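Cleavage stimulation factor 77 (Encephalitozoon cuniculi, PDB 2UY1) probably takes part in mRNA 3'-end processing as an all-helical repeat scaffold of the Suppressor of forked family, which is generally linked to mRNA binding. Local coordinates at residues R114-P119 / P151-S156; D129-E134 / K144-T149; D352-K357 / P421-R426; F360-L365 / W387-E392. All coordinates share one frame; numbering follows the deposited sequence.

Contact 1: R114-P119 / P151-S156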
loop_
_atom_site.group_PDB
_atom_site.type_symbol
_atom_site.label_atom_id
_atom_site.label_comp_id
_atom_site.label_asym_id
_atom_site.label_seq_id
_atom_site.Cartn_x
_atom_site.Cartn_y
_atom_site.Cartn_z
ATOM N N ARG A 114 21.983 8.326 -46.686
ATOM C CA ARG A 114 22.209 7.770 -45.337
ATOM C C ARG A 114 21.520 8.608 -44.216
ATOM O O ARG A 114 20.798 8.050 -43.376
ATOM C CB ARG A 114 23.697 7.584 -45.050
ATOM C CG ARG A 114 24.363 6.294 -45.620
ATOM C CD ARG A 114 25.943 6.419 -45.627
ATOM N NE ARG A 114 26.554 6.563 -44.284
ATOM C CZ ARG A 114 27.832 6.899 -44.036
ATOM N NH1 ARG A 114 28.679 7.159 -45.028
ATOM N NH2 ARG A 114 28.260 6.976 -42.778
ATOM N N ALA A 115 21.710 9.935 -44.210
ATOM C CA ALA A 115 20.950 10.784 -43.274
ATOM C C ALA A 115 19.438 10.553 -43.362
ATOM O O ALA A 115 18.808 10.378 -42.359
ATOM C CB ALA A 115 21.281 12.240 -43.485
ATOM N N LEU A 116 18.864 10.535 -44.573
ATOM C CA LEU A 116 17.383 10.626 -44.747
ATOM C C LEU A 116 16.689 9.361 -44.261
ATOM O O LEU A 116 15.503 9.367 -43.874
ATOM C CB LEU A 116 17.012 11.000 -46.186
ATOM C CG LEU A 116 17.350 12.428 -46.626
ATOM C CD1 LEU A 116 17.017 12.623 -48.111
ATOM C CD2 LEU A 116 16.684 13.469 -45.741
ATOM N N GLN A 117 17.459 8.275 -44.201
ATOM C CA GLN A 117 16.979 7.028 -43.654
ATOM C C GLN A 117 17.101 6.972 -42.142
ATOM O O GLN A 117 16.730 5.950 -41.528
ATOM C CB GLN A 117 17.753 5.845 -44.238
ATOM C CG GLN A 117 17.517 5.608 -45.712
ATOM C CD GLN A 117 18.645 4.762 -46.313
ATOM O OE1 GLN A 117 19.717 4.587 -45.693
ATOM N NE2 GLN A 117 18.417 4.239 -47.521
ATOM N N THR A 118 17.630 8.032 -41.542
ATOM C CA THR A 118 17.888 8.063 -40.074
ATOM C C THR A 118 16.892 8.937 -39.334
ATOM O O THR A 118 16.839 10.125 -39.592
ATOM C CB THR A 118 19.283 8.656 -39.756
ATOM O OG1 THR A 118 20.295 7.917 -40.425
ATOM C CG2 THR A 118 19.586 8.576 -38.216
ATOM N N PRO A 119 16.085 8.364 -38.427
ATOM C CA PRO A 119 15.223 9.288 -37.622
ATOM C C PRO A 119 16.091 10.184 -36.693
ATOM O O PRO A 119 16.842 9.671 -35.853
ATOM C CB PRO A 119 14.298 8.328 -36.818
ATOM C CG PRO A 119 14.454 7.000 -37.469
ATOM C CD PRO A 119 15.828 6.936 -38.121
ATOM N N PRO A 151 9.168 9.511 -49.662
ATOM C CA PRO A 151 8.541 8.653 -48.645
ATOM C C PRO A 151 9.516 8.165 -47.573
ATOM O O PRO A 151 9.084 7.863 -46.468
ATOM C CB PRO A 151 8.016 7.443 -49.444
ATOM C CG PRO A 151 8.189 7.761 -50.875
ATOM C CD PRO A 151 9.251 8.813 -50.966
ATOM N N ILE A 152 10.792 8.034 -47.943
ATOM C CA ILE A 152 11.875 7.694 -47.031
ATOM C C ILE A 152 11.992 8.778 -45.968
ATOM O O ILE A 152 11.929 8.517 -44.762
ATOM C CB ILE A 152 13.248 7.535 -47.792
ATOM C CG1 ILE A 152 13.124 6.470 -48.903
ATOM C CG2 ILE A 152 14.379 7.265 -46.810
ATOM C CD1 ILE A 152 14.401 6.267 -49.853
ATOM N N PHE A 153 12.136 10.009 -46.427
ATOM C CA PHE A 153 12.302 11.098 -45.542
ATOM C C PHE A 153 11.120 11.146 -44.593
ATOM O O PHE A 153 11.312 11.298 -43.364
ATOM C CB PHE A 153 12.455 12.417 -46.305
ATOM C CG PHE A 153 12.055 13.640 -45.481
ATOM C CD1 PHE A 153 12.842 14.074 -44.414
ATOM C CD2 PHE A 153 10.858 14.285 -45.716
ATOM C CE1 PHE A 153 12.450 15.182 -43.623
ATOM C CE2 PHE A 153 10.473 15.389 -44.944
ATOM C CZ PHE A 153 11.279 15.830 -43.897
ATOM N N GLN A 154 9.917 11.009 -45.151
ATOM C CA GLN A 154 8.667 11.099 -44.406
ATOM C C GLN A 154 8.596 10.000 -43.362
ATOM O O GLN A 154 8.180 10.243 -42.232
ATOM C CB GLN A 154 7.448 11.042 -45.373
ATOM C CG GLN A 154 7.324 12.385 -46.142
ATOM C CD GLN A 154 6.086 12.485 -47.074
ATOM O OE1 GLN A 154 5.577 11.466 -47.559
ATOM N NE2 GLN A 154 5.643 13.734 -47.355
ATOM N N SER A 155 9.052 8.799 -43.713
ATOM C CA SER A 155 9.045 7.716 -42.748
ATOM C C SER A 155 9.975 8.044 -41.585
ATOM O O SER A 155 9.674 7.735 -40.422
ATOM C CB SER A 155 9.460 6.394 -43.428
ATOM O OG SER A 155 9.808 5.391 -42.450
ATOM N N SER A 156 11.129 8.633 -41.871
ATOM C CA SER A 156 12.123 8.890 -40.809
ATOM C C SER A 156 11.693 10.056 -39.955
ATOM O O SER A 156 11.901 10.069 -38.729
ATOM C CB SER A 156 13.478 9.225 -41.381
ATOM O OG SER A 156 14.054 8.054 -41.911
#

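Contact 2: D129-E134 / K144-T149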
loop_
_atom_site.group_PDB
_atom_site.type_symbol
_atom_site.label_atom_id
_atom_site.label_comp_id
_atom_site.label_asym_id
_atom_site.label_seq_id
_atom_site.Cartn_x
_atom_site.Cartn_y
_atom_site.Cartn_z
ATOM N N ASP A 129 18.220 20.859 -47.941
ATOM C CA ASP A 129 19.561 20.837 -48.552
ATOM C C ASP A 129 19.655 19.781 -49.649
ATOM O O ASP A 129 20.211 20.009 -50.713
ATOM C CB ASP A 129 20.648 20.565 -47.493
ATOM C CG ASP A 129 20.726 21.639 -46.424
ATOM O OD1 ASP A 129 20.102 22.725 -46.566
ATOM O OD2 ASP A 129 21.426 21.387 -45.402
ATOM N N PHE A 130 19.121 18.608 -49.380
ATOM C CA PHE A 130 19.080 17.553 -50.354
ATOM C C PHE A 130 18.321 17.905 -51.671
ATOM O O PHE A 130 18.790 17.598 -52.773
ATOM C CB PHE A 130 18.401 16.352 -49.748
ATOM C CG PHE A 130 18.125 15.281 -50.743
ATOM C CD1 PHE A 130 19.183 14.673 -51.431
ATOM C CD2 PHE A 130 16.796 14.870 -51.007
ATOM C CE1 PHE A 130 18.936 13.675 -52.373
ATOM C CE2 PHE A 130 16.550 13.877 -51.935
ATOM C CZ PHE A 130 17.636 13.277 -52.628
ATOM N N GLU A 131 17.138 18.503 -51.542
ATOM C CA GLU A 131 16.337 18.851 -52.714
ATOM C C GLU A 131 17.079 19.929 -53.542
ATOM O O GLU A 131 17.233 19.771 -54.755
ATOM C CB GLU A 131 14.903 19.265 -52.318
ATOM C CG GLU A 131 14.138 19.945 -53.476
ATOM C CD GLU A 131 12.625 20.014 -53.280
ATOM O OE1 GLU A 131 12.137 20.466 -52.218
ATOM O OE2 GLU A 131 11.910 19.606 -54.206
ATOM N N ASN A 132 17.599 20.970 -52.853
ATOM C CA ASN A 132 18.424 22.020 -53.451
ATOM C C ASN A 132 19.600 21.514 -54.256
ATOM O O ASN A 132 19.935 22.080 -55.298
ATOM C CB ASN A 132 18.974 22.919 -52.375
ATOM C CG ASN A 132 17.917 23.818 -51.814
ATOM O OD1 ASN A 132 16.822 23.873 -52.365
ATOM N ND2 ASN A 132 18.230 24.553 -50.747
ATOM N N PHE A 133 20.213 20.440 -53.772
ATOM C CA PHE A 133 21.393 19.850 -54.368
ATOM C C PHE A 133 21.040 19.102 -55.680
ATOM O O PHE A 133 21.749 19.209 -56.690
ATOM C CB PHE A 133 21.962 18.893 -53.327
ATOM C CG PHE A 133 22.938 17.927 -53.856
ATOM C CD1 PHE A 133 24.247 18.323 -54.133
ATOM C CD2 PHE A 133 22.571 16.607 -54.064
ATOM C CE1 PHE A 133 25.191 17.410 -54.614
ATOM C CE2 PHE A 133 23.508 15.694 -54.553
ATOM C CZ PHE A 133 24.814 16.097 -54.831
ATOM N N GLU A 134 19.978 18.305 -55.635
ATOM C CA GLU A 134 19.563 17.506 -56.791
ATOM C C GLU A 134 19.033 18.347 -57.951
ATOM O O GLU A 134 19.221 17.975 -59.124
ATOM C CB GLU A 134 18.517 16.445 -56.395
ATOM C CG GLU A 134 19.041 15.303 -55.490
ATOM C CD GLU A 134 20.016 14.348 -56.182
ATOM O OE1 GLU A 134 20.271 14.502 -57.411
ATOM O OE2 GLU A 134 20.518 13.416 -55.484
ATOM N N LYS A 144 12.509 14.181 -60.005
ATOM C CA LYS A 144 12.130 12.791 -59.931
ATOM C C LYS A 144 12.927 12.076 -58.817
ATOM O O LYS A 144 12.368 11.258 -58.092
ATOM C CB LYS A 144 12.304 12.097 -61.280
ATOM C CG LYS A 144 12.365 10.588 -61.191
ATOM C CD LYS A 144 11.022 9.968 -61.162
ATOM C CE LYS A 144 11.115 8.460 -61.468
ATOM N NZ LYS A 144 9.830 7.807 -61.051
ATOM N N ILE A 145 14.221 12.392 -58.698
ATOM C CA ILE A 145 15.058 11.780 -57.648
ATOM C C ILE A 145 14.445 12.112 -56.259
ATOM O O ILE A 145 14.183 11.223 -55.488
ATOM C CB ILE A 145 16.528 12.200 -57.796
ATOM C CG1 ILE A 145 17.078 11.678 -59.133
ATOM C CG2 ILE A 145 17.450 11.802 -56.540
ATOM C CD1 ILE A 145 18.522 12.075 -59.409
ATOM N N VAL A 146 14.191 13.390 -56.015
ATOM C CA VAL A 146 13.559 13.910 -54.798
ATOM C C VAL A 146 12.172 13.293 -54.553
ATOM O O VAL A 146 11.850 12.904 -53.427
ATOM C CB VAL A 146 13.514 15.481 -54.819
ATOM C CG1 VAL A 146 12.829 16.027 -53.603
ATOM C CG2 VAL A 146 14.905 16.061 -54.959
ATOM N N GLY A 147 11.341 13.225 -55.583
ATOM C CA GLY A 147 10.033 12.583 -55.452
ATOM C C GLY A 147 10.135 11.149 -54.984
ATOM O O GLY A 147 9.373 10.706 -54.119
ATOM N N ASP A 148 11.120 10.432 -55.497
ATOM C CA ASP A 148 11.343 9.050 -55.109
ATOM C C ASP A 148 11.904 8.837 -53.688
ATOM O O ASP A 148 11.901 7.723 -53.143
ATOM C CB ASP A 148 12.303 8.410 -56.109
ATOM C CG ASP A 148 11.652 8.160 -57.462
ATOM O OD1 ASP A 148 10.436 8.355 -57.625
ATOM O OD2 ASP A 148 12.392 7.775 -58.370
ATOM N N THR A 149 12.422 9.899 -53.109
ATOM C CA THR A 149 13.092 9.827 -51.806
ATOM C C THR A 149 12.161 10.431 -50.736
ATOM O O THR A 149 12.370 10.247 -49.541
ATOM C CB THR A 149 14.404 10.594 -51.868
ATOM O OG1 THR A 149 14.092 11.943 -52.184
ATOM C CG2 THR A 149 15.218 10.100 -53.010
#

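Contact 3: D352-K357 / P421-R426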
loop_
_atom_site.group_PDB
_atom_site.type_symbol
_atom_site.label_atom_id
_atom_site.label_comp_id
_atom_site.label_asym_id
_atom_site.label_seq_id
_atom_site.Cartn_x
_atom_site.Cartn_y
_atom_site.Cartn_z
ATOM N N ASP A 352 13.631 -9.877 21.092
ATOM C CA ASP A 352 13.016 -8.549 21.118
ATOM C C ASP A 352 12.554 -8.158 19.713
ATOM O O ASP A 352 12.303 -6.969 19.432
ATOM C CB ASP A 352 14.052 -7.539 21.617
ATOM C CG ASP A 352 14.319 -7.656 23.127
ATOM O OD1 ASP A 352 13.507 -8.273 23.845
ATOM O OD2 ASP A 352 15.358 -7.168 23.583
ATOM N N SER A 353 12.422 -9.155 18.825
ATOM C CA SER A 353 12.093 -8.825 17.429
ATOM C C SER A 353 10.599 -8.722 17.218
ATOM O O SER A 353 9.945 -9.737 17.217
ATOM C CB SER A 353 12.602 -9.904 16.495
ATOM O OG SER A 353 12.407 -9.510 15.141
ATOM N N THR A 354 10.071 -7.503 17.076
ATOM C CA THR A 354 8.643 -7.287 16.803
ATOM C C THR A 354 8.285 -7.833 15.434
ATOM O O THR A 354 7.218 -8.384 15.221
ATOM C CB THR A 354 8.300 -5.758 16.862
ATOM O OG1 THR A 354 8.633 -5.231 18.166
ATOM C CG2 THR A 354 6.789 -5.534 16.593
ATOM N N LEU A 355 9.211 -7.699 14.499
ATOM C CA LEU A 355 8.964 -8.189 13.161
ATOM C C LEU A 355 8.681 -9.672 13.166
ATOM O O LEU A 355 7.675 -10.154 12.615
ATOM C CB LEU A 355 10.158 -7.878 12.285
ATOM C CG LEU A 355 10.094 -8.577 10.906
ATOM C CD1 LEU A 355 9.092 -7.904 9.985
ATOM C CD2 LEU A 355 11.521 -8.574 10.349
ATOM N N LEU A 356 9.583 -10.399 13.793
ATOM C CA LEU A 356 9.376 -11.818 13.983
ATOM C C LEU A 356 8.066 -12.164 14.735
ATOM O O LEU A 356 7.345 -13.098 14.358
ATOM C CB LEU A 356 10.636 -12.312 14.714
ATOM C CG LEU A 356 11.329 -13.679 14.686
ATOM C CD1 LEU A 356 11.283 -14.371 13.340
ATOM C CD2 LEU A 356 12.814 -13.524 15.186
ATOM N N LYS A 357 7.739 -11.447 15.815
ATOM C CA LYS A 357 6.543 -11.820 16.633
ATOM C C LYS A 357 5.307 -11.637 15.792
ATOM O O LYS A 357 4.380 -12.464 15.815
ATOM C CB LYS A 357 6.431 -10.942 17.928
ATOM C CG LYS A 357 7.698 -10.965 18.756
ATOM C CD LYS A 357 7.717 -10.070 20.034
ATOM C CE LYS A 357 8.950 -10.487 20.855
ATOM N NZ LYS A 357 9.344 -9.459 21.868
ATOM N N PRO A 421 5.590 -0.616 19.292
ATOM C CA PRO A 421 5.491 0.284 18.133
ATOM C C PRO A 421 5.328 -0.556 16.851
ATOM O O PRO A 421 5.780 -1.711 16.813
ATOM C CB PRO A 421 6.838 1.017 18.142
ATOM C CG PRO A 421 7.183 1.030 19.593
ATOM C CD PRO A 421 6.824 -0.345 20.059
ATOM N N PRO A 422 4.570 -0.021 15.887
ATOM C CA PRO A 422 4.248 -0.646 14.620
ATOM C C PRO A 422 5.429 -0.946 13.703
ATOM O O PRO A 422 6.432 -0.202 13.666
ATOM C CB PRO A 422 3.341 0.374 13.966
ATOM C CG PRO A 422 3.599 1.669 14.693
ATOM C CD PRO A 422 3.856 1.254 16.066
ATOM N N LEU A 423 5.287 -2.018 12.952
ATOM C CA LEU A 423 6.203 -2.283 11.843
ATOM C C LEU A 423 6.049 -1.151 10.820
ATOM O O LEU A 423 4.965 -0.577 10.689
ATOM C CB LEU A 423 5.908 -3.636 11.182
ATOM C CG LEU A 423 6.173 -4.914 12.019
ATOM C CD1 LEU A 423 5.832 -6.162 11.244
ATOM C CD2 LEU A 423 7.594 -4.948 12.528
ATOM N N PRO A 424 7.134 -0.850 10.076
ATOM C CA PRO A 424 7.073 0.119 8.988
ATOM C C PRO A 424 6.006 -0.268 7.967
ATOM O O PRO A 424 5.835 -1.454 7.675
ATOM C CB PRO A 424 8.467 0.007 8.349
ATOM C CG PRO A 424 8.975 -1.370 8.783
ATOM C CD PRO A 424 8.482 -1.401 10.208
ATOM N N PRO A 425 5.279 0.731 7.450
ATOM C CA PRO A 425 4.350 0.508 6.325
ATOM C C PRO A 425 5.087 -0.201 5.171
ATOM O O PRO A 425 6.312 -0.056 5.037
ATOM C CB PRO A 425 3.953 1.936 5.892
ATOM C CG PRO A 425 5.001 2.881 6.580
ATOM C CD PRO A 425 5.331 2.148 7.871
ATOM N N ARG A 426 4.365 -0.961 4.355
ATOM C CA ARG A 426 4.987 -1.693 3.237
ATOM C C ARG A 426 4.648 -1.091 1.870
ATOM O O ARG A 426 3.726 -0.269 1.749
ATOM C CB ARG A 426 4.654 -3.202 3.319
ATOM C CG ARG A 426 5.822 -4.044 3.948
ATOM C CD ARG A 426 5.451 -5.420 4.460
ATOM N NE ARG A 426 6.265 -5.735 5.628
ATOM C CZ ARG A 426 6.157 -6.854 6.351
ATOM N NH1 ARG A 426 5.278 -7.803 6.016
ATOM N NH2 ARG A 426 6.948 -7.033 7.406
HETATM O O HOH W 1 8.193 -2.656 17.847
#

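Contact 4: F360-L365 / W387-E392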
loop_
_atom_site.group_PDB
_atom_site.type_symbol
_atom_site.label_atom_id
_atom_site.label_comp_id
_atom_site.label_asym_id
_atom_site.label_seq_id
_atom_site.Cartn_x
_atom_site.Cartn_y
_atom_site.Cartn_z
ATOM N N PHE A 360 5.273 -14.140 12.710
ATOM C CA PHE A 360 5.037 -15.490 13.148
ATOM C C PHE A 360 3.543 -15.640 13.526
ATOM O O PHE A 360 2.879 -16.564 13.065
ATOM C CB PHE A 360 5.927 -15.743 14.369
ATOM C CG PHE A 360 5.865 -17.157 14.922
ATOM C CD1 PHE A 360 5.193 -18.184 14.256
ATOM C CD2 PHE A 360 6.520 -17.439 16.085
ATOM C CE1 PHE A 360 5.162 -19.457 14.768
ATOM C CE2 PHE A 360 6.507 -18.744 16.595
ATOM C CZ PHE A 360 5.874 -19.732 15.909
ATOM N N PHE A 361 3.018 -14.720 14.338
ATOM C CA PHE A 361 1.631 -14.742 14.697
ATOM C C PHE A 361 0.681 -14.671 13.476
ATOM O O PHE A 361 -0.251 -15.491 13.389
ATOM C CB PHE A 361 1.278 -13.665 15.763
ATOM C CG PHE A 361 -0.218 -13.584 16.066
ATOM C CD1 PHE A 361 -0.884 -14.648 16.642
ATOM C CD2 PHE A 361 -0.955 -12.428 15.764
ATOM C CE1 PHE A 361 -2.271 -14.611 16.902
ATOM C CE2 PHE A 361 -2.350 -12.392 16.006
ATOM C CZ PHE A 361 -2.984 -13.502 16.607
ATOM N N LEU A 362 0.843 -13.663 12.596
ATOM C CA LEU A 362 -0.030 -13.548 11.419
ATOM C C LEU A 362 0.060 -14.762 10.530
ATOM O O LEU A 362 -0.904 -15.151 9.952
ATOM C CB LEU A 362 0.197 -12.266 10.637
ATOM C CG LEU A 362 -0.096 -10.972 11.463
ATOM C CD1 LEU A 362 0.344 -9.765 10.726
ATOM C CD2 LEU A 362 -1.621 -10.910 11.953
ATOM N N PHE A 363 1.235 -15.330 10.391
ATOM C CA PHE A 363 1.388 -16.558 9.596
ATOM C C PHE A 363 0.466 -17.654 10.143
ATOM O O PHE A 363 -0.295 -18.285 9.410
ATOM C CB PHE A 363 2.896 -16.996 9.595
ATOM C CG PHE A 363 3.132 -18.357 8.954
ATOM C CD1 PHE A 363 2.941 -18.528 7.558
ATOM C CD2 PHE A 363 3.440 -19.470 9.727
ATOM C CE1 PHE A 363 3.104 -19.807 6.936
ATOM C CE2 PHE A 363 3.612 -20.784 9.131
ATOM C CZ PHE A 363 3.429 -20.937 7.740
ATOM N N LEU A 364 0.523 -17.890 11.458
ATOM C CA LEU A 364 -0.240 -19.020 12.034
ATOM C C LEU A 364 -1.756 -18.825 11.869
ATOM O O LEU A 364 -2.459 -19.799 11.515
ATOM C CB LEU A 364 0.131 -19.307 13.487
ATOM C CG LEU A 364 1.565 -19.782 13.767
ATOM C CD1 LEU A 364 1.791 -19.748 15.337
ATOM C CD2 LEU A 364 1.914 -21.110 13.114
ATOM N N LEU A 365 -2.236 -17.568 12.035
ATOM C CA LEU A 365 -3.632 -17.238 11.880
ATOM C C LEU A 365 -4.102 -17.417 10.412
ATOM O O LEU A 365 -5.206 -17.935 10.157
ATOM C CB LEU A 365 -3.922 -15.784 12.311
ATOM C CG LEU A 365 -4.627 -15.233 13.574
ATOM C CD1 LEU A 365 -5.281 -13.873 13.279
ATOM C CD2 LEU A 365 -5.631 -16.157 14.174
ATOM N N TRP A 387 -3.058 -7.374 17.931
ATOM C CA TRP A 387 -4.323 -7.133 18.674
ATOM C C TRP A 387 -5.509 -7.121 17.747
ATOM O O TRP A 387 -6.422 -7.891 17.911
ATOM C CB TRP A 387 -4.275 -5.784 19.393
ATOM C CG TRP A 387 -3.614 -5.926 20.745
ATOM C CD1 TRP A 387 -2.467 -5.297 21.201
ATOM C CD2 TRP A 387 -4.076 -6.758 21.822
ATOM N NE1 TRP A 387 -2.184 -5.741 22.493
ATOM C CE2 TRP A 387 -3.151 -6.623 22.892
ATOM C CE3 TRP A 387 -5.142 -7.666 21.965
ATOM C CZ2 TRP A 387 -3.308 -7.299 24.113
ATOM C CZ3 TRP A 387 -5.271 -8.354 23.186
ATOM C CH2 TRP A 387 -4.337 -8.166 24.227
ATOM N N ASP A 388 -5.495 -6.218 16.806
ATOM C CA ASP A 388 -6.570 -6.062 15.824
ATOM C C ASP A 388 -6.891 -7.327 14.995
ATOM O O ASP A 388 -8.057 -7.682 14.836
ATOM C CB ASP A 388 -6.280 -4.838 14.940
ATOM C CG ASP A 388 -6.455 -3.538 15.688
ATOM O OD1 ASP A 388 -7.006 -3.575 16.819
ATOM O OD2 ASP A 388 -6.054 -2.462 15.157
ATOM N N SER A 389 -5.862 -8.021 14.529
ATOM C CA SER A 389 -6.031 -9.273 13.801
ATOM C C SER A 389 -6.659 -10.376 14.678
ATOM O O SER A 389 -7.533 -11.123 14.211
ATOM C CB SER A 389 -4.674 -9.770 13.234
ATOM O OG SER A 389 -4.168 -8.855 12.280
ATOM N N MET A 390 -6.183 -10.510 15.913
ATOM C CA MET A 390 -6.767 -11.477 16.900
ATOM C C MET A 390 -8.228 -11.072 17.324
ATOM O O MET A 390 -9.070 -11.917 17.502
ATOM C CB MET A 390 -5.886 -11.591 18.146
ATOM C CG MET A 390 -6.293 -12.621 19.149
ATOM S SD MET A 390 -6.031 -14.341 18.591
ATOM C CE MET A 390 -5.164 -15.011 19.950
ATOM N N ILE A 391 -8.486 -9.784 17.517
ATOM C CA ILE A 391 -9.860 -9.354 17.841
ATOM C C ILE A 391 -10.796 -9.784 16.698
ATOM O O ILE A 391 -11.848 -10.405 16.917
ATOM C CB ILE A 391 -9.904 -7.851 18.152
ATOM C CG1 ILE A 391 -9.324 -7.600 19.568
ATOM C CG2 ILE A 391 -11.319 -7.350 18.124
ATOM C CD1 ILE A 391 -8.902 -6.179 19.865
ATOM N N GLU A 392 -10.382 -9.487 15.476
ATOM C CA GLU A 392 -11.198 -9.716 14.298
ATOM C C GLU A 392 -11.479 -11.183 14.109
ATOM O O GLU A 392 -12.610 -11.577 13.800
ATOM C CB GLU A 392 -10.473 -9.164 13.074
ATOM C CG GLU A 392 -11.057 -9.569 11.739
ATOM C CD GLU A 392 -10.196 -9.063 10.628
ATOM O OE1 GLU A 392 -9.178 -9.725 10.285
ATOM O OE2 GLU A 392 -10.510 -7.967 10.133
#

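Contact 1: R114-P119 / P151-S156
With chi1 at -73°, S156 turns its hydroxyl anti to its own carbonyl carbon and across to L116, while the first torsion of L116 follows the same pattern and places the leucine's CD2 beside F153. A serine on one helix thereby reaches the last turn of another: S156 OG donates to L116 O over 2.8 Å. The approach is bent, 136° at the carbonyl oxygen, and the donor is tilted 24° from the carbonyl plane. L116 O belongs to the last residue of helix 101-116, where the chain leaves helical geometry, so the hydroxyl supplies a donor to a backbone oxygen at a helix end. In an alpha-alpha repeat protein of the TPR clan this joins two helices separated by one other: helix 139-168 receives the end of helix 101-116, and helix 123-137 packs against both. W127 of that intervening helix stacks on the F153 ring and touches L116 as well. Between L116 and F153 themselves the approach is oblique, L116 CD2 to F153 CD1 at 4.1 Å, with the rest of the ring leading away. Beyond the leucine, the stem of Q117 runs beside I152 in the same direction, Q117 CG to I152 CG2 at 3.7 Å. P119, already in the loop, sets its CB 3.5 Å from S156 O, and its ring also rests on R159, Y160 and I163 farther along helix 139-168.

Contact 2: D129-E134 / K144-T149
F130 and T149 approach from opposite directions across an antiparallel helical hairpin, the basic element of alpha-alpha repeat folds: helix 123-137 is followed almost at once by helix 139-168, and the two segments run at 152° with axes 9.7 Å apart. F130 comes first. With CG anti to the backbone N, its ring extends across the interface and presents an edge to the threonine, F130 CE2 lying 3.1 Å from T149 OG1, which sits near the ring plane. The same ring meets V146 CG2 and I145 CG2 obliquely, and W127 and L116 add to its apolar surroundings. One position on, E131 stretches its extended chain at about a right angle to V146, so that aliphatic stem and carboxylate both border the valine; E131 OE2 stands 3.7 Å from V146 CG1. E134, a turn later, is buried. Its CB packs against V146 CG2 at 3.9 Å, and a bend at chi2 (-69°) brings the carboxylate across I145, at about a right angle to it, with E134 CD 3.6 Å from I145 CG2. The charge is met from helix 101-116, where R109 NE forms a salt bridge with E134 OE2, which would be expected to favour the ionised acid in this buried setting. Opposite F130, the threonine hydroxyl is held by its own backbone segment: T149 OG1 donates to V146 O at 2.7 Å, from the same face of that carbonyl as T149 N.

Contact 3: D352-K357 / P421-R426
P421 meets T354 through a water as the loop 421-426, polyproline-II-like from P421 to P425, passes the first turn of helix 354-367. The water donates to P421 O at 2.8 Å and shares a further hydrogen bond with T354 OG1 at 2.6 Å, while T354 CG2 lies beside the same carbonyl. L423 provides the apolar anchor. Its side chain, with CG anti to the carbonyl carbon (chi1 -67°), slides past T354 in the opposite direction and crosses L355 at about a right angle; L423 CD2 settles against the backbone at 3.6 Å from L355 CA, and L423 CD1 approaches L355 CD1 to 3.9 Å. Finally R426 brings its guanidinium in edge-on, NH2 standing 3.5 Å from L355 CD1, which lies in the plane of the group. This van der Waals touch accompanies a stronger interaction, the salt bridge from R426 NH1 to E359 OE2 a turn farther along the helix. The turn receiving the loop is itself capped: S353 OG, at the N-cap, accepts from L356 N at 3.3 Å with a nearly straight 165° geometry. Helix 354-367 thus carries the loop on its N-terminal part, while L355 also leans on H320 and I323 of helix 319-333, and L356 packs into helix 337-349 through F343 and L347.

Contact 4: F360-L365 / W387-E392
F361 and M390 form a Met-aromatic contact between two nearly parallel helices, 354-367 and 384-397, whose segment axes approach to 10.9 Å with a signed crossing angle of 20°. The sulfur is at the ring edge rather than over its face: M390 SD stands 5.0 Å from the centroid of the F361 ring, 79° off the normal, and 3.7 Å from F361 CZ. Both side chains leave their helices with CG anti to the backbone N, the phenylalanine at chi1 175°, and they cross at about a right angle; a bend at chi2 of the methionine then brings the sulfur to the ring rim, while its CB also borders CZ. Beside this pair the helices are joined through a small residue. S389 points toward the facing helix, and L362 reaches it with CD2, 3.3 Å from S389 OG. The hydroxyl is nevertheless satisfied within its own helix, where it is hydrogen-bonded to R385 O, which is consistent with a leucine methyl lying against it. A turn beyond L362, L365 places CD1 3.7 Å from S389 O, resting against backbone as well as against the serine CB. F377 of helix 370-379, the helix between the two in sequence, touches both F361 and M390 and closes the group. Side-by-side parallel packing of alternate helices, with the intervening one wedged against both, is typical of TPR-like alpha-alpha superhelices.

Overall arrangement
The four contacts form two pairs on opposite sides of the chain's centre. Contacts 1 and 2 share helix 139-168; their centres are about 12 Å apart and they touch directly, L116 CD1 lying 3.7 Å from F130 CD2, so that three successive helices form one packed group. Contacts 3 and 4 share helix 354-367 at different heights, with centres about 13 Å apart: its first turn takes the loop 421-426, its later turns meet helix 384-397. In each pair the shorter-range contact falls within the chain span of the longer one. Between the pairs, centres lie about 59 to 76 Å apart, and nearest atoms at least about 41 Å, as expected of an elongated repeat protein built from local helix packing.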